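Side-chain contacts in borrelidin polyketide synthase, type I (Streptomyces parvulus, PDB 6OBT), which contributes a dehydratase domain that probably eliminates water from beta-hydroxyacyl intermediates during assembly of the polyketide borrelidin: residues V35-A40 against V45-D50; V123-T128 against G132-S137; D183-A186 against H191-P194. All blocks are in the same frame, centred on the assembly; numbering follows the deposited sequence.

Contact 1 (V35-A40 against V45-D50)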
loop_
_atom_site.group_PDB
_atom_site.type_symbol
_atom_site.label_atom_id
_atom_site.label_comp_id
_atom_site.label_asym_id
_atom_site.label_seq_id
_atom_site.Cartn_x
_atom_site.Cartn_y
_atom_site.Cartn_z
ATOM N N VAL A 35 0.912 -9.513 -4.828
ATOM C CA VAL A 35 0.314 -8.234 -5.203
ATOM C C VAL A 35 1.337 -7.098 -5.125
ATOM O O VAL A 35 0.965 -5.931 -5.013
ATOM C CB VAL A 35 -0.939 -7.932 -4.364
ATOM C CG1 VAL A 35 -1.878 -9.129 -4.419
ATOM C CG2 VAL A 35 -0.583 -7.614 -2.911
ATOM N N GLY A 36 2.626 -7.429 -5.194
ATOM C CA GLY A 36 3.677 -6.439 -5.294
ATOM C C GLY A 36 4.051 -5.776 -3.995
ATOM O O GLY A 36 4.617 -4.680 -4.018
ATOM N N LEU A 37 3.767 -6.409 -2.864
ATOM C CA LEU A 37 4.081 -5.867 -1.552
ATOM C C LEU A 37 5.119 -6.746 -0.861
ATOM O O LEU A 37 5.566 -7.759 -1.394
ATOM C CB LEU A 37 2.827 -5.762 -0.677
ATOM C CG LEU A 37 1.608 -5.066 -1.278
ATOM C CD1 LEU A 37 0.582 -4.944 -0.195
ATOM C CD2 LEU A 37 1.983 -3.699 -1.831
ATOM N N THR A 38 5.458 -6.368 0.366
ATOM C CA THR A 38 6.507 -7.025 1.140
ATOM C C THR A 38 5.907 -7.574 2.421
ATOM O O THR A 38 5.175 -6.866 3.114
ATOM C CB THR A 38 7.644 -6.051 1.467
ATOM O OG1 THR A 38 8.146 -5.481 0.252
ATOM C CG2 THR A 38 8.779 -6.771 2.175
ATOM N N GLU A 39 6.199 -8.837 2.722
ATOM C CA GLU A 39 5.847 -9.382 4.026
ATOM C C GLU A 39 6.644 -8.654 5.103
ATOM O O GLU A 39 7.876 -8.610 5.051
ATOM C CB GLU A 39 6.127 -10.881 4.065
ATOM C CG GLU A 39 5.294 -11.701 3.104
ATOM C CD GLU A 39 3.986 -12.173 3.716
ATOM O OE1 GLU A 39 3.759 -11.903 4.915
ATOM O OE2 GLU A 39 3.188 -12.817 2.996
ATOM N N ALA A 40 5.943 -8.086 6.084
ATOM C CA ALA A 40 6.551 -7.177 7.051
ATOM C C ALA A 40 6.824 -7.806 8.415
ATOM O O ALA A 40 7.502 -7.178 9.237
ATOM C CB ALA A 40 5.671 -5.929 7.218
ATOM N N VAL A 45 0.821 -5.200 11.561
ATOM C CA VAL A 45 0.987 -4.685 10.199
ATOM C C VAL A 45 1.710 -5.739 9.370
ATOM O O VAL A 45 2.936 -5.679 9.204
ATOM C CB VAL A 45 1.704 -3.325 10.185
ATOM C CG1 VAL A 45 0.731 -2.242 10.604
ATOM C CG2 VAL A 45 2.922 -3.313 11.097
ATOM N N PRO A 46 0.987 -6.732 8.851
ATOM C CA PRO A 46 1.645 -7.859 8.169
ATOM C C PRO A 46 2.228 -7.522 6.804
ATOM O O PRO A 46 2.973 -8.349 6.259
ATOM C CB PRO A 46 0.516 -8.892 8.026
ATOM C CG PRO A 46 -0.559 -8.439 8.971
ATOM C CD PRO A 46 -0.455 -6.958 9.038
ATOM N N ALA A 47 1.918 -6.361 6.230
ATOM C CA ALA A 47 2.353 -6.038 4.875
ATOM C C ALA A 47 2.947 -4.643 4.852
ATOM O O ALA A 47 2.510 -3.759 5.594
ATOM C CB ALA A 47 1.177 -6.122 3.880
ATOM N N ALA A 48 3.934 -4.440 3.977
ATOM C CA ALA A 48 4.563 -3.143 3.788
ATOM C C ALA A 48 4.483 -2.754 2.321
ATOM O O ALA A 48 4.659 -3.598 1.436
ATOM C CB ALA A 48 6.042 -3.159 4.226
ATOM N N VAL A 49 4.230 -1.471 2.069
ATOM C CA VAL A 49 4.062 -0.935 0.721
ATOM C C VAL A 49 5.151 0.106 0.506
ATOM O O VAL A 49 5.020 1.249 0.961
ATOM C CB VAL A 49 2.674 -0.318 0.510
ATOM C CG1 VAL A 49 2.455 0.001 -0.974
ATOM C CG2 VAL A 49 1.595 -1.241 1.018
ATOM N N ASP A 50 6.215 -0.270 -0.210
ATOM C CA ASP A 50 7.177 0.720 -0.669
ATOM C C ASP A 50 6.548 1.573 -1.751
ATOM O O ASP A 50 5.881 1.064 -2.655
ATOM C CB ASP A 50 8.444 0.060 -1.227
ATOM C CG ASP A 50 9.258 -0.657 -0.163
ATOM O OD1 ASP A 50 9.548 -0.049 0.887
ATOM O OD2 ASP A 50 9.614 -1.834 -0.388
HETATM O O HOH W 1 6.518 -2.975 -1.130
HETATM O O HOH W 2 4.042 -10.485 7.759
#

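Contact 2 (V123-T128 against G132-S137)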
loop_
_atom_site.group_PDB
_atom_site.type_symbol
_atom_site.label_atom_id
_atom_site.label_comp_id
_atom_site.label_asym_id
_atom_site.label_seq_id
_atom_site.Cartn_x
_atom_site.Cartn_y
_atom_site.Cartn_z
ATOM N N VAL A 123 0.924 2.731 9.000
ATOM C CA VAL A 123 2.111 3.379 9.538
ATOM C C VAL A 123 2.883 3.939 8.352
ATOM O O VAL A 123 3.327 3.181 7.485
ATOM C CB VAL A 123 2.985 2.414 10.351
ATOM C CG1 VAL A 123 4.099 3.182 11.042
ATOM C CG2 VAL A 123 2.147 1.661 11.406
ATOM N N VAL A 124 3.072 5.251 8.330
ATOM C CA VAL A 124 3.606 5.940 7.164
ATOM C C VAL A 124 4.963 6.513 7.526
ATOM O O VAL A 124 5.056 7.410 8.375
ATOM C CB VAL A 124 2.665 7.049 6.677
ATOM C CG1 VAL A 124 3.340 7.830 5.571
ATOM C CG2 VAL A 124 1.328 6.457 6.202
ATOM N N VAL A 125 6.010 6.024 6.870
ATOM C CA VAL A 125 7.372 6.465 7.144
ATOM C C VAL A 125 7.877 7.215 5.924
ATOM O O VAL A 125 7.821 6.697 4.802
ATOM C CB VAL A 125 8.284 5.282 7.504
ATOM C CG1 VAL A 125 9.721 5.769 7.684
ATOM C CG2 VAL A 125 7.772 4.605 8.797
ATOM N N THR A 126 8.356 8.442 6.140
ATOM C CA THR A 126 8.721 9.339 5.055
ATOM C C THR A 126 10.150 9.835 5.240
ATOM O O THR A 126 10.518 10.306 6.325
ATOM C CB THR A 126 7.749 10.522 4.976
ATOM O OG1 THR A 126 6.400 10.031 4.957
ATOM C CG2 THR A 126 7.995 11.319 3.703
ATOM N N GLU A 127 10.954 9.722 4.188
ATOM C CA GLU A 127 12.312 10.240 4.256
ATOM C C GLU A 127 12.281 11.767 4.295
ATOM O O GLU A 127 11.323 12.406 3.854
ATOM C CB GLU A 127 13.142 9.744 3.073
ATOM C CG GLU A 127 13.404 8.246 3.096
ATOM C CD GLU A 127 13.662 7.674 1.711
ATOM O OE1 GLU A 127 14.355 8.338 0.913
ATOM O OE2 GLU A 127 13.171 6.560 1.422
ATOM N N THR A 128 13.332 12.352 4.854
ATOM C CA THR A 128 13.420 13.796 5.025
ATOM C C THR A 128 14.574 14.336 4.192
ATOM O O THR A 128 15.232 13.606 3.444
ATOM C CB THR A 128 13.609 14.168 6.500
ATOM O OG1 THR A 128 14.868 13.664 6.963
ATOM C CG2 THR A 128 12.495 13.578 7.353
ATOM N N GLY A 132 19.188 9.646 7.778
ATOM C CA GLY A 132 19.163 9.119 9.123
ATOM C C GLY A 132 18.024 9.620 9.987
ATOM O O GLY A 132 17.935 9.217 11.155
ATOM N N THR A 133 17.161 10.490 9.460
ATOM C CA THR A 133 16.019 11.029 10.195
ATOM C C THR A 133 14.787 10.964 9.305
ATOM O O THR A 133 14.802 11.484 8.183
ATOM C CB THR A 133 16.275 12.471 10.645
ATOM O OG1 THR A 133 17.319 12.494 11.627
ATOM C CG2 THR A 133 15.013 13.066 11.245
ATOM N N ARG A 134 13.723 10.332 9.801
ATOM C CA ARG A 134 12.505 10.129 9.031
ATOM C C ARG A 134 11.290 10.440 9.892
ATOM O O ARG A 134 11.296 10.220 11.102
ATOM C CB ARG A 134 12.419 8.687 8.499
ATOM C CG ARG A 134 13.568 8.310 7.567
ATOM C CD ARG A 134 13.281 7.020 6.828
ATOM N NE ARG A 134 14.481 6.480 6.203
ATOM C CZ ARG A 134 14.483 5.503 5.303
ATOM N NH1 ARG A 134 13.337 4.959 4.907
ATOM N NH2 ARG A 134 15.631 5.065 4.806
ATOM N N THR A 135 10.254 10.983 9.263
ATOM C CA THR A 135 9.008 11.166 9.985
ATOM C C THR A 135 8.196 9.879 9.960
ATOM O O THR A 135 8.355 9.030 9.084
ATOM C CB THR A 135 8.182 12.292 9.377
ATOM O OG1 THR A 135 7.795 11.917 8.050
ATOM C CG2 THR A 135 9.001 13.567 9.324
ATOM N N VAL A 136 7.328 9.732 10.952
ATOM C CA VAL A 136 6.434 8.586 11.032
ATOM C C VAL A 136 5.087 9.090 11.522
ATOM O O VAL A 136 5.021 10.001 12.356
ATOM C CB VAL A 136 6.992 7.467 11.943
ATOM C CG1 VAL A 136 7.199 7.942 13.413
ATOM C CG2 VAL A 136 6.099 6.247 11.895
ATOM N N SER A 137 4.014 8.532 10.972
ATOM C CA SER A 137 2.676 8.854 11.445
ATOM C C SER A 137 1.825 7.599 11.393
ATOM O O SER A 137 2.052 6.710 10.566
ATOM C CB SER A 137 2.035 9.999 10.646
ATOM O OG SER A 137 1.895 9.693 9.257
HETATM O O HOH W 3 5.674 9.884 7.623
HETATM O O HOH W 4 10.735 5.663 4.100
#

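Contact 3 (D183-A186 against H191-P194)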
loop_
_atom_site.group_PDB
_atom_site.type_symbol
_atom_site.label_atom_id
_atom_site.label_comp_id
_atom_site.label_asym_id
_atom_site.label_seq_id
_atom_site.Cartn_x
_atom_site.Cartn_y
_atom_site.Cartn_z
ATOM N N ASP A 183 -6.856 -4.320 41.199
ATOM C CA ASP A 183 -8.165 -3.932 41.711
ATOM C C ASP A 183 -8.205 -2.436 41.987
ATOM O O ASP A 183 -9.213 -1.768 41.711
ATOM C CB ASP A 183 -8.503 -4.736 42.966
ATOM C CG ASP A 183 -8.623 -6.226 42.689
ATOM O OD1 ASP A 183 -9.144 -6.589 41.613
ATOM O OD2 ASP A 183 -8.190 -7.032 43.541
ATOM N N GLU A 184 -7.102 -1.887 42.502
ATOM C CA GLU A 184 -6.994 -0.446 42.713
ATOM C C GLU A 184 -7.099 0.318 41.395
ATOM O O GLU A 184 -7.822 1.319 41.301
ATOM C CB GLU A 184 -5.674 -0.124 43.412
ATOM C CG GLU A 184 -5.245 1.328 43.306
ATOM C CD GLU A 184 -4.675 1.860 44.605
ATOM O OE1 GLU A 184 -4.886 1.220 45.659
ATOM O OE2 GLU A 184 -4.009 2.919 44.573
ATOM N N LEU A 185 -6.358 -0.119 40.374
ATOM C CA LEU A 185 -6.446 0.537 39.073
ATOM C C LEU A 185 -7.860 0.447 38.516
ATOM O O LEU A 185 -8.355 1.396 37.898
ATOM C CB LEU A 185 -5.445 -0.076 38.094
ATOM C CG LEU A 185 -4.012 0.404 38.344
ATOM C CD1 LEU A 185 -3.067 -0.170 37.321
ATOM C CD2 LEU A 185 -3.939 1.930 38.353
ATOM N N ALA A 186 -8.521 -0.690 38.732
ATOM C CA ALA A 186 -9.876 -0.876 38.232
ATOM C C ALA A 186 -10.826 0.143 38.845
ATOM O O ALA A 186 -11.717 0.670 38.163
ATOM C CB ALA A 186 -10.336 -2.301 38.532
ATOM N N HIS A 191 -9.375 -1.019 33.713
ATOM C CA HIS A 191 -9.699 -2.429 33.922
ATOM C C HIS A 191 -8.753 -3.262 33.061
ATOM O O HIS A 191 -9.006 -3.474 31.873
ATOM C CB HIS A 191 -11.164 -2.709 33.590
ATOM C CG HIS A 191 -12.138 -2.174 34.600
ATOM N ND1 HIS A 191 -12.445 -0.834 34.709
ATOM C CD2 HIS A 191 -12.887 -2.804 35.537
ATOM C CE1 HIS A 191 -13.335 -0.662 35.669
ATOM N NE2 HIS A 191 -13.621 -1.842 36.187
ATOM N N TYR A 192 -7.662 -3.738 33.668
ATOM C CA TYR A 192 -6.644 -4.516 32.966
ATOM C C TYR A 192 -7.019 -5.993 32.986
ATOM O O TYR A 192 -7.232 -6.570 34.050
ATOM C CB TYR A 192 -5.258 -4.305 33.581
ATOM C CG TYR A 192 -4.685 -2.943 33.269
ATOM C CD1 TYR A 192 -4.288 -2.607 31.980
ATOM C CD2 TYR A 192 -4.620 -1.966 34.250
ATOM C CE1 TYR A 192 -3.784 -1.347 31.691
ATOM C CE2 TYR A 192 -4.124 -0.713 33.976
ATOM C CZ TYR A 192 -3.727 -0.398 32.707
ATOM O OH TYR A 192 -3.245 0.870 32.464
ATOM N N GLY A 193 -7.102 -6.600 31.808
ATOM C CA GLY A 193 -7.481 -7.988 31.710
ATOM C C GLY A 193 -6.283 -8.916 31.797
ATOM O O GLY A 193 -5.144 -8.483 31.987
ATOM N N PRO A 194 -6.534 -10.222 31.657
ATOM C CA PRO A 194 -5.456 -11.214 31.854
ATOM C C PRO A 194 -4.157 -10.914 31.130
ATOM O O PRO A 194 -3.080 -11.013 31.726
ATOM C CB PRO A 194 -6.106 -12.507 31.343
ATOM C CG PRO A 194 -7.558 -12.321 31.605
ATOM C CD PRO A 194 -7.838 -10.858 31.394
#

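Contact 1 (V35-A40 against V45-D50)
L37 reaches across to A48 and V49, and each step along its side chain meets something different. CB rests against a backbone atom, A48 O, at 3.5 Å. CG lies beside the backbone N and opposite the carbonyl carbon (chi1 -51°); from there CD1 continues anti to CA (chi2 -173°) and CD2 branches toward V49. L37 CD2 is 3.8 Å from V49 CG2 and just as near V49 CG1, so it abuts the fork of the valine. L37 CD1 also touches V49 CG2, at 4.0 Å, and lies a little farther from CB of A47, at 4.3 Å.

The backbone sets this register. T38 and A48 form an antiparallel hydrogen-bonded pair, A48 N reaching T38 O at 2.9 Å and T38 N returning a bond to A48 O. The bond from A40 N to P46 O (3.0 Å) differs: its donor stands 53° above the carbonyl plane. A water bonded to E39 OE1 donates to P46 O as well, which gives that oxygen two donors. A40 CB fits between V45 O, 3.4 Å away, and CB of A48, and W58 packs against both alanines.

A second water joins A48 O and D50 N, with a further link to T38 OG1. The D50 carboxylate makes salt bridges to R56 and to R141 of the second subunit; its link to the water is weak. L37 of that subunit also packs on L37 here. The arrangement is a short beta hairpin at the margin of one hotdog of the double hotdog dehydratase fold, lying where the two subunits meet.

Contact 2 (V123-T128 against G132-S137)
V123 begins the contact by laying CG1 against V136 CG2 at 3.8 Å, the two side chains running side by side. V124 turns to the other face. Its N bonds to S137 O at 2.9 Å, while S137 OG, near V124 CB, is committed to H139. V125 returns to the face of V136: CG2 meets V136 CG2, and CG1 meets R134 CD at 3.9 Å, valine and arginine crossing at roughly a right angle.

T126 pairs with T135 through two backbone bonds. Their hydroxyls share a water, 2.8 Å from T126 OG1, that also donates to V124 O; T126 OG1 is further bonded to Q55. At E127, CG sits over one face of the R134 guanidinium, offset toward the rim and 3.7 Å from CZ. R134 has CG beside its backbone N (chi1 -61°) and is then extended to NE, which carries the guanidinium along E127. The salt bridge from E127 OE2 to R134 NH1 is long, 3.8 Å, with the oxygen well out of the guanidinium plane, so only the charges count. T128 OG1 lies a doubtfully short 2.5 Å from T133 O and also bonds E130 N; its CG2 nears CG2 of T135.

The strand axes approach to 4.7 Å and run 163° apart. This is a beta hairpin of one hotdog of a double hotdog fold: its V123, V125 and R134 face packs on helix 83-97, the central helix that hotdog sheets wrap around.

Contact 3 (D183-A186 against H191-P194)
L185 and Y192 make the buried side of this contact, A186 and H191 the more extensive but solvent-facing one. No hydrogen bond crosses between the segments, and only 181 Å² is buried, so the contact rests on apolar packing and one CH-pi contact.

On the inner side the buried L185 points toward the strand. Its CD1 comes to 3.5 Å from Y192 CE2 and 3.9 Å from Y192 CD2, meeting the ring obliquely, nearest CE2. Y192 places its ring there with CG beside the backbone N (chi1 -73°).

The solvent side is formed by H191, which is exposed and touches a neighbouring molecule in the crystal. Its CB leaves the backbone in a direction away from the helix, but the imidazole folds back so that A186 CB stands over one of its faces. That methyl is 4.1 Å from the centroid of the H191 ring and 18° off the normal, a CH-pi contact shifted toward the CD2 and NE2 rim. The closest atoms of this pair are A186 O and H191 CE1 at 3.3 Å. The backbones draw together at the same place, with 4.6 Å between the CA atoms of A186 and H191, so exposure here does not mean slack packing.

Around it, L185 also packs on P252, the Y192 ring meets that of H236 at the end of helix 228-236, and H191 bonds through its backbone to Q74. The contact thus sets helix 181-187 against strand 190-192, an outer strand paired with strand 73-75.

Followed from the N terminus, the three contacts close their loops in series, each finishing before the next begins, so none nests or crosses. Contact 1 closes the turn between strands 38-39 and 47-50; contact 2 does the same for strands 119-127 and 134-142. Strand 55-62 lies between these hairpins and pairs with both, and they touch directly through V45 CG1 and V123 CG2, 4.2 Å apart, with centres about 17 Å apart. Contact 3 folds helix 181-187 onto the strand that follows it, on the far side of the chain's centre, its own centre about 36 Å from that of contact 1. Of the three, contact 1 alone reaches the second subunit.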